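Local coordinates for mandelate racemase/muconate lactonizing enzyme/Enolase superfamily (Rhodobacter sphaeroides, PDB 2HZG), which belongs to the enolase superfamily, pairing an N-terminal capping domain with a TIM-barrel-like domain that carries a metal site, occupied here by a sodium ion, at residues A185-L190 against G194-D199; E151-A156 against V164-G169. One frame throughout, in Å; residues are numbered along the deposited sequence.

Contact 1. Residues A185-L190 against G194-D199. With NA (sodium ion), chain C.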
ATOM      1  N   ALA A 185      10.047  34.188   2.397  1.00 19.06           N
ATOM      2  CA  ALA A 185      10.692  34.253   3.720  1.00 19.29           C
ATOM      3  C   ALA A 185      11.814  33.205   3.854  1.00 19.64           C
ATOM      4  O   ALA A 185      12.898  33.521   4.342  1.00 19.67           O
ATOM      5  CB  ALA A 185       9.663  34.114   4.833  1.00 18.86           C
ATOM      6  N   ALA A 186      11.571  31.984   3.367  1.00 19.04           N
ATOM      7  CA  ALA A 186      12.637  30.966   3.254  1.00 18.84           C
ATOM      8  C   ALA A 186      13.833  31.472   2.436  1.00 18.85           C
ATOM      9  O   ALA A 186      14.992  31.367   2.869  1.00 18.06           O
ATOM     10  CB  ALA A 186      12.081  29.660   2.659  1.00 18.27           C
ATOM     11  N   ARG A 187      13.560  32.031   1.256  1.00 19.29           N
ATOM     12  CA  ARG A 187      14.610  32.608   0.433  1.00 20.11           C
ATOM     13  C   ARG A 187      15.316  33.766   1.169  1.00 20.92           C
ATOM     14  O   ARG A 187      16.544  33.875   1.121  1.00 20.52           O
ATOM     15  CB  ARG A 187      14.056  33.070  -0.926  1.00 20.29           C
ATOM     16  CG  ARG A 187      15.064  33.772  -1.864  1.00 19.63           C
ATOM     17  CD  ARG A 187      16.386  33.017  -2.055  1.00 20.35           C
ATOM     18  NE  ARG A 187      16.252  31.859  -2.927  1.00 21.15           N
ATOM     19  CZ  ARG A 187      17.184  30.924  -3.099  1.00 22.86           C
ATOM     20  NH1 ARG A 187      18.347  30.988  -2.440  1.00 23.45           N
ATOM     21  NH2 ARG A 187      16.958  29.913  -3.931  1.00 20.83           N
ATOM     22  N   GLU A 188      14.536  34.613   1.839  1.00 21.98           N
ATOM     23  CA  GLU A 188      15.084  35.767   2.563  1.00 23.26           C
ATOM     24  C   GLU A 188      16.035  35.296   3.662  1.00 23.38           C
ATOM     25  O   GLU A 188      17.149  35.819   3.782  1.00 23.85           O
ATOM     26  CB  GLU A 188      13.968  36.647   3.154  1.00 23.43           C
ATOM     27  CG  GLU A 188      14.427  38.064   3.539  1.00 26.78           C
ATOM     28  CD  GLU A 188      13.316  38.926   4.138  1.00 31.28           C
ATOM     29  OE1 GLU A 188      12.104  38.663   3.874  1.00 30.99           O
ATOM     30  OE2 GLU A 188      13.660  39.872   4.897  1.00 33.12           O
ATOM     31  N   GLY A 189      15.602  34.314   4.455  1.00 23.41           N
ATOM     32  CA  GLY A 189      16.449  33.777   5.518  1.00 23.68           C
ATOM     33  C   GLY A 189      17.683  33.065   4.995  1.00 24.16           C
ATOM     34  O   GLY A 189      18.762  33.151   5.597  1.00 23.96           O
ATOM     35  N   LEU A 190      17.537  32.365   3.869  1.00 23.87           N
ATOM     36  CA  LEU A 190      18.621  31.545   3.349  1.00 24.08           C
ATOM     37  C   LEU A 190      19.685  32.385   2.680  1.00 24.57           C
ATOM     38  O   LEU A 190      20.869  32.015   2.679  1.00 24.41           O
ATOM     39  CB  LEU A 190      18.098  30.496   2.347  1.00 24.21           C
ATOM     40  CG  LEU A 190      19.118  29.631   1.588  1.00 24.68           C
ATOM     41  CD1 LEU A 190      20.000  28.826   2.571  1.00 23.85           C
ATOM     42  CD2 LEU A 190      18.433  28.710   0.584  1.00 22.89           C
ATOM     43  N   GLY A 194      22.232  30.039  -1.693  1.00 28.57           N
ATOM     44  CA  GLY A 194      21.869  28.672  -1.323  1.00 26.87           C
ATOM     45  C   GLY A 194      20.835  28.013  -2.217  1.00 25.81           C
ATOM     46  O   GLY A 194      20.071  28.695  -2.895  1.00 25.48           O
ATOM     47  N   ASP A 195      20.822  26.683  -2.221  1.00 24.65           N
ATOM     48  CA  ASP A 195      19.746  25.921  -2.857  1.00 23.71           C
ATOM     49  C   ASP A 195      18.529  25.867  -1.932  1.00 21.90           C
ATOM     50  O   ASP A 195      18.653  25.621  -0.717  1.00 20.66           O
ATOM     51  CB  ASP A 195      20.207  24.513  -3.233  1.00 24.64           C
ATOM     52  CG  ASP A 195      21.325  24.514  -4.265  1.00 28.45           C
ATOM     53  OD1 ASP A 195      21.433  25.494  -5.016  1.00 32.69           O
ATOM     54  OD2 ASP A 195      22.089  23.525  -4.346  1.00 34.54           O
ATOM     55  N   LEU A 196      17.362  26.146  -2.511  1.00 20.08           N
ATOM     56  CA  LEU A 196      16.114  26.109  -1.777  1.00 18.56           C
ATOM     57  C   LEU A 196      15.183  25.092  -2.418  1.00 18.12           C
ATOM     58  O   LEU A 196      14.979  25.103  -3.637  1.00 18.03           O
ATOM     59  CB  LEU A 196      15.450  27.492  -1.719  1.00 17.99           C
ATOM     60  CG  LEU A 196      14.104  27.615  -0.999  1.00 17.50           C
ATOM     61  CD1 LEU A 196      14.182  27.229   0.482  1.00 15.95           C
ATOM     62  CD2 LEU A 196      13.551  29.026  -1.147  1.00 18.99           C
ATOM     63  N   MET A 197      14.644  24.203  -1.586  1.00 17.35           N
ATOM     64  CA  MET A 197      13.702  23.198  -2.042  1.00 16.74           C
ATOM     65  C   MET A 197      12.418  23.349  -1.236  1.00 15.75           C
ATOM     66  O   MET A 197      12.445  23.831  -0.100  1.00 14.22           O
ATOM     67  CB  MET A 197      14.285  21.795  -1.899  1.00 16.77           C
ATOM     68  CG  MET A 197      15.471  21.501  -2.828  1.00 20.00           C
ATOM     69  SD  MET A 197      17.058  22.241  -2.311  1.00 24.99           S
ATOM     70  CE  MET A 197      17.477  21.252  -0.943  1.00 22.90           C
ATOM     71  N   VAL A 198      11.302  22.947  -1.847  1.00 14.92           N
ATOM     72  CA  VAL A 198       9.995  23.028  -1.219  1.00 15.20           C
ATOM     73  C   VAL A 198       9.268  21.693  -1.328  1.00 15.29           C
ATOM     74  O   VAL A 198       9.202  21.094  -2.404  1.00 15.95           O
ATOM     75  CB  VAL A 198       9.131  24.168  -1.829  1.00 15.59           C
ATOM     76  CG1 VAL A 198       7.701  24.185  -1.218  1.00 14.17           C
ATOM     77  CG2 VAL A 198       9.835  25.526  -1.660  1.00 15.92           C
ATOM     78  N   ASP A 199       8.735  21.246  -0.200  1.00 15.00           N
ATOM     79  CA  ASP A 199       8.022  19.978  -0.106  1.00 15.50           C
ATOM     80  C   ASP A 199       6.621  20.260   0.403  1.00 14.99           C
ATOM     81  O   ASP A 199       6.444  20.779   1.495  1.00 15.97           O
ATOM     82  CB  ASP A 199       8.805  19.068   0.850  1.00 15.20           C
ATOM     83  CG  ASP A 199       8.054  17.792   1.246  1.00 16.00           C
ATOM     84  OD1 ASP A 199       7.002  17.443   0.673  1.00 14.39           O
ATOM     85  OD2 ASP A 199       8.560  17.120   2.184  1.00 15.64           O
TER
HETATM   86 NA    NA C1101       9.240  14.902   1.886  1.00 22.84          NA
HETATM   87  O   HOH W   1      17.592  27.170  -5.145  1.00 27.56           O
HETATM   88  O   HOH W   2      22.561  31.412   0.803  1.00 28.98           O
HETATM   89  O   HOH W   3       6.468  15.070   1.273  1.00 18.20           O
HETATM   90  O   HOH W   4       8.304  13.947   3.953  1.00 18.95           O
HETATM   91  O   HOH W   5      11.254  15.246   3.443  1.00 19.08           O
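Ala-186 faces the strand from helix 176-190, its CB lying 3.9 Å from Leu-196 CD1; the same methyl group also touches Phe-166 of the neighbouring strand. One residue on, the Arg-187 side chain runs past that of Leu-196 in the opposite direction. Its chain bends at chi2 and chi3 (50° and 75°), which swings the guanidinium toward the end of the helix and Gly-194, just before the strand. There NH1 donates to Gly-194 O at 2.9 Å in a nearly straight bond (169°), the acceptor lying in the guanidinium plane but the donor tilted out of the carbonyl plane. NH1 also bonds Gly-191 O and NE bonds Ala-221 O, while a water accepts from Leu-196 N and, weakly, from NH2. Over one face of the guanidinium sits Leu-196 CB, 3.6 Å from NH2. Leu-190 ends the helix with CD2 pressed to 3.4 Å from Asp-195 O, and a second water spans Leu-190 O and Gly-194 N. Helix and strand run nearly antiparallel as the second half of a beta-alpha-beta unit of the barrel. At the far end of the strand, Asp-199 OD2 binds sodium at 2.3 Å, together with Glu-227 and Glu-254. The arginine thus ties two carbonyls of the helix-to-strand turn to Ala-221 O in the loop after helix 215-220, three acceptors fixing the guanidinium far from the metal.

Contact 2. Residues E151-A156 against V164-G169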
ATOM      1  N   GLU A 151      13.490  32.656  10.054  1.00 18.23           N
ATOM      2  CA  GLU A 151      14.427  32.411  11.176  1.00 19.57           C
ATOM      3  C   GLU A 151      15.065  31.009  11.104  1.00 18.96           C
ATOM      4  O   GLU A 151      16.278  30.844  11.341  1.00 18.93           O
ATOM      5  CB  GLU A 151      13.718  32.586  12.523  1.00 20.11           C
ATOM      6  CG  GLU A 151      13.324  34.051  12.900  1.00 22.60           C
ATOM      7  CD  GLU A 151      14.516  35.026  12.885  1.00 26.19           C
ATOM      8  OE1 GLU A 151      15.649  34.621  13.249  1.00 28.31           O
ATOM      9  OE2 GLU A 151      14.329  36.197  12.492  1.00 24.87           O
ATOM     10  N   ARG A 152      14.244  30.012  10.755  1.00 18.67           N
ATOM     11  CA  ARG A 152      14.719  28.649  10.488  1.00 17.83           C
ATOM     12  C   ARG A 152      15.737  28.587   9.374  1.00 17.66           C
ATOM     13  O   ARG A 152      16.755  27.885   9.498  1.00 17.83           O
ATOM     14  CB  ARG A 152      13.538  27.712  10.176  1.00 17.38           C
ATOM     15  CG  ARG A 152      12.683  27.510  11.409  1.00 17.58           C
ATOM     16  CD  ARG A 152      11.461  26.668  11.172  1.00 15.79           C
ATOM     17  NE  ARG A 152      10.665  26.634  12.398  1.00 14.19           N
ATOM     18  CZ  ARG A 152       9.595  25.862  12.582  1.00 17.00           C
ATOM     19  NH1 ARG A 152       9.176  25.053  11.613  1.00 15.09           N
ATOM     20  NH2 ARG A 152       8.948  25.890  13.735  1.00 15.90           N
ATOM     21  N   ALA A 153      15.471  29.298   8.278  1.00 16.98           N
ATOM     22  CA  ALA A 153      16.396  29.299   7.151  1.00 17.43           C
ATOM     23  C   ALA A 153      17.706  30.023   7.517  1.00 17.74           C
ATOM     24  O   ALA A 153      18.806  29.577   7.139  1.00 17.40           O
ATOM     25  CB  ALA A 153      15.744  29.929   5.903  1.00 17.48           C
ATOM     26  N   ARG A 154      17.565  31.138   8.233  0.70 18.95           N
ATOM     27  CA  ARG A 154      18.699  31.925   8.744  0.70 20.06           C
ATOM     28  C   ARG A 154      19.564  31.058   9.668  0.70 20.07           C
ATOM     29  O   ARG A 154      20.777  31.043   9.519  0.70 20.50           O
ATOM     30  CB  ARG A 154      18.183  33.193   9.469  0.70 20.48           C
ATOM     31  CG  ARG A 154      19.248  34.238   9.867  0.70 22.83           C
ATOM     32  CD  ARG A 154      18.601  35.512  10.466  0.70 25.94           C
ATOM     33  NE  ARG A 154      19.584  36.415  11.083  0.70 29.05           N
ATOM     34  CZ  ARG A 154      19.967  37.596  10.586  0.70 31.69           C
ATOM     35  NH1 ARG A 154      19.457  38.057   9.449  0.70 31.32           N
ATOM     36  NH2 ARG A 154      20.873  38.328  11.239  0.70 34.02           N
ATOM     37  N   ALA A 155      18.937  30.319  10.589  1.00 20.26           N
ATOM     38  CA  ALA A 155      19.673  29.444  11.527  1.00 21.23           C
ATOM     39  C   ALA A 155      20.404  28.305  10.804  1.00 22.36           C
ATOM     40  O   ALA A 155      21.553  28.023  11.121  1.00 22.68           O
ATOM     41  CB  ALA A 155      18.769  28.911  12.627  1.00 20.54           C
ATOM     42  N   ALA A 156      19.754  27.690   9.806  1.00 23.23           N
ATOM     43  CA  ALA A 156      20.404  26.689   8.962  1.00 23.58           C
ATOM     44  C   ALA A 156      21.645  27.232   8.221  1.00 24.55           C
ATOM     45  O   ALA A 156      22.706  26.583   8.226  1.00 23.88           O
ATOM     46  CB  ALA A 156      19.392  26.029   7.976  1.00 22.98           C
ATOM     47  N   VAL A 164      18.726  24.350   1.841  0.60 17.99           N
ATOM     48  CA  VAL A 164      17.633  24.145   2.800  0.60 17.10           C
ATOM     49  C   VAL A 164      16.360  23.713   2.061  0.60 17.16           C
ATOM     50  O   VAL A 164      16.077  24.202   0.957  0.60 16.84           O
ATOM     51  CB  VAL A 164      17.323  25.421   3.651  0.60 17.64           C
ATOM     52  CG1 VAL A 164      16.157  25.180   4.599  0.60 16.92           C
ATOM     53  CG2 VAL A 164      18.550  25.886   4.459  0.60 16.08           C
ATOM     54  N   LYS A 165      15.606  22.801   2.677  1.00 16.53           N
ATOM     55  CA  LYS A 165      14.274  22.433   2.197  1.00 16.18           C
ATOM     56  C   LYS A 165      13.289  22.722   3.311  1.00 15.24           C
ATOM     57  O   LYS A 165      13.563  22.433   4.467  1.00 16.10           O
ATOM     58  CB  LYS A 165      14.203  20.950   1.821  1.00 15.55           C
ATOM     59  CG  LYS A 165      12.864  20.558   1.177  1.00 15.83           C
ATOM     60  CD  LYS A 165      12.903  19.130   0.683  1.00 14.76           C
ATOM     61  CE  LYS A 165      12.577  18.137   1.789  1.00 12.04           C
ATOM     62  NZ  LYS A 165      12.660  16.728   1.282  1.00 12.59           N
ATOM     63  N   PHE A 166      12.164  23.337   2.979  1.00 14.48           N
ATOM     64  CA  PHE A 166      11.052  23.424   3.907  1.00 14.13           C
ATOM     65  C   PHE A 166       9.897  22.574   3.399  1.00 14.52           C
ATOM     66  O   PHE A 166       9.621  22.542   2.206  1.00 14.69           O
ATOM     67  CB  PHE A 166      10.589  24.867   4.080  1.00 14.85           C
ATOM     68  CG  PHE A 166      11.544  25.704   4.853  1.00 15.63           C
ATOM     69  CD1 PHE A 166      11.500  25.706   6.232  1.00 14.96           C
ATOM     70  CD2 PHE A 166      12.533  26.442   4.202  1.00 16.15           C
ATOM     71  CE1 PHE A 166      12.387  26.455   6.961  1.00 16.55           C
ATOM     72  CE2 PHE A 166      13.427  27.198   4.940  1.00 15.26           C
ATOM     73  CZ  PHE A 166      13.359  27.189   6.312  1.00 15.75           C
ATOM     74  N   GLY A 167       9.211  21.915   4.320  1.00 14.60           N
ATOM     75  CA  GLY A 167       8.113  21.045   3.947  1.00 15.18           C
ATOM     76  C   GLY A 167       6.949  21.285   4.848  1.00 15.42           C
ATOM     77  O   GLY A 167       7.121  21.774   5.965  1.00 16.25           O
ATOM     78  N   TRP A 168       5.759  20.963   4.351  1.00 15.16           N
ATOM     79  CA  TRP A 168       4.584  20.797   5.203  1.00 15.20           C
ATOM     80  C   TRP A 168       4.257  22.080   5.997  1.00 15.74           C
ATOM     81  O   TRP A 168       4.285  23.189   5.437  1.00 15.28           O
ATOM     82  CB  TRP A 168       4.769  19.591   6.145  1.00 15.48           C
ATOM     83  CG  TRP A 168       5.118  18.271   5.456  1.00 15.87           C
ATOM     84  CD1 TRP A 168       6.374  17.831   5.093  1.00 16.40           C
ATOM     85  CD2 TRP A 168       4.211  17.226   5.088  1.00 15.32           C
ATOM     86  NE1 TRP A 168       6.292  16.588   4.513  1.00 17.87           N
ATOM     87  CE2 TRP A 168       4.982  16.185   4.509  1.00 17.93           C
ATOM     88  CE3 TRP A 168       2.826  17.057   5.201  1.00 15.63           C
ATOM     89  CZ2 TRP A 168       4.404  14.997   4.033  1.00 17.29           C
ATOM     90  CZ3 TRP A 168       2.253  15.861   4.736  1.00 15.61           C
ATOM     91  CH2 TRP A 168       3.042  14.856   4.162  1.00 15.34           C
ATOM     92  N   GLY A 169       3.954  21.933   7.285  1.00 16.12           N
ATOM     93  CA  GLY A 169       3.410  23.062   8.056  1.00 16.70           C
ATOM     94  C   GLY A 169       2.174  23.564   7.316  1.00 17.27           C
ATOM     95  O   GLY A 169       1.343  22.766   6.879  1.00 16.90           O
TER
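The Phe-166 ring meets helix 146-158 with its edge: Arg-152 CB, 3.6 Å from CE1, and Ala-153 N, 3.6 Å from CZ, both lie near the ring plane. Ala-153 CB also reaches CZ at 3.7 Å. Phe-142 meets this ring with the two planes inclined by about 30°, and Ala-186 and Leu-196 touch the side chain as well. With CG beside the backbone N (chi1 -72°), the ring projects from the strand to the helix backbone between Arg-152 and Ala-153. Of Arg-152, the base of the side chain does the packing; the extended chain carries the guanidinium away from the strand, and NH1 bonds Leu-141 O. Helix 146-158 and strand 163-167 form the second half of a beta-alpha-beta unit begun by strand 135-141, in the barrel domain of the enolase superfamily, and the axes of the two segments run roughly antiparallel, at 153°. Further along the helix, in one of the two conformers modelled for Val-164, CG2 packs on Ala-156 CB at 3.6 Å. Between the two helix-facing strand residues, Lys-165 extends to the opposite side of the sheet, where NZ forms salt bridges with Glu-227, a ligand of the sodium ion, and Glu-329.

The two contacts repeat one arrangement in successive beta-alpha-beta units, each joining a helix to the strand that follows it. Strands 163-167 and 195-199 are parallel neighbours in the barrel sheet, probably hydrogen-bonded from Asp-195 O to Val-164 N and from Asp-199 N to Phe-166 O, while Ala-153 CB packs against Ala-186 O between the helices. Contact 2 is buried and has no hydrogen bond across its segments, only van der Waals packing. Contact 1, only partly buried, adds an arginine-to-carbonyl bond and bridging waters where its helix gives way to the strand. Both helices pack on the outside of the barrel sheet, whereas the metal site lies on its inner side, with a ligand from strand 195-199 but none from 163-167.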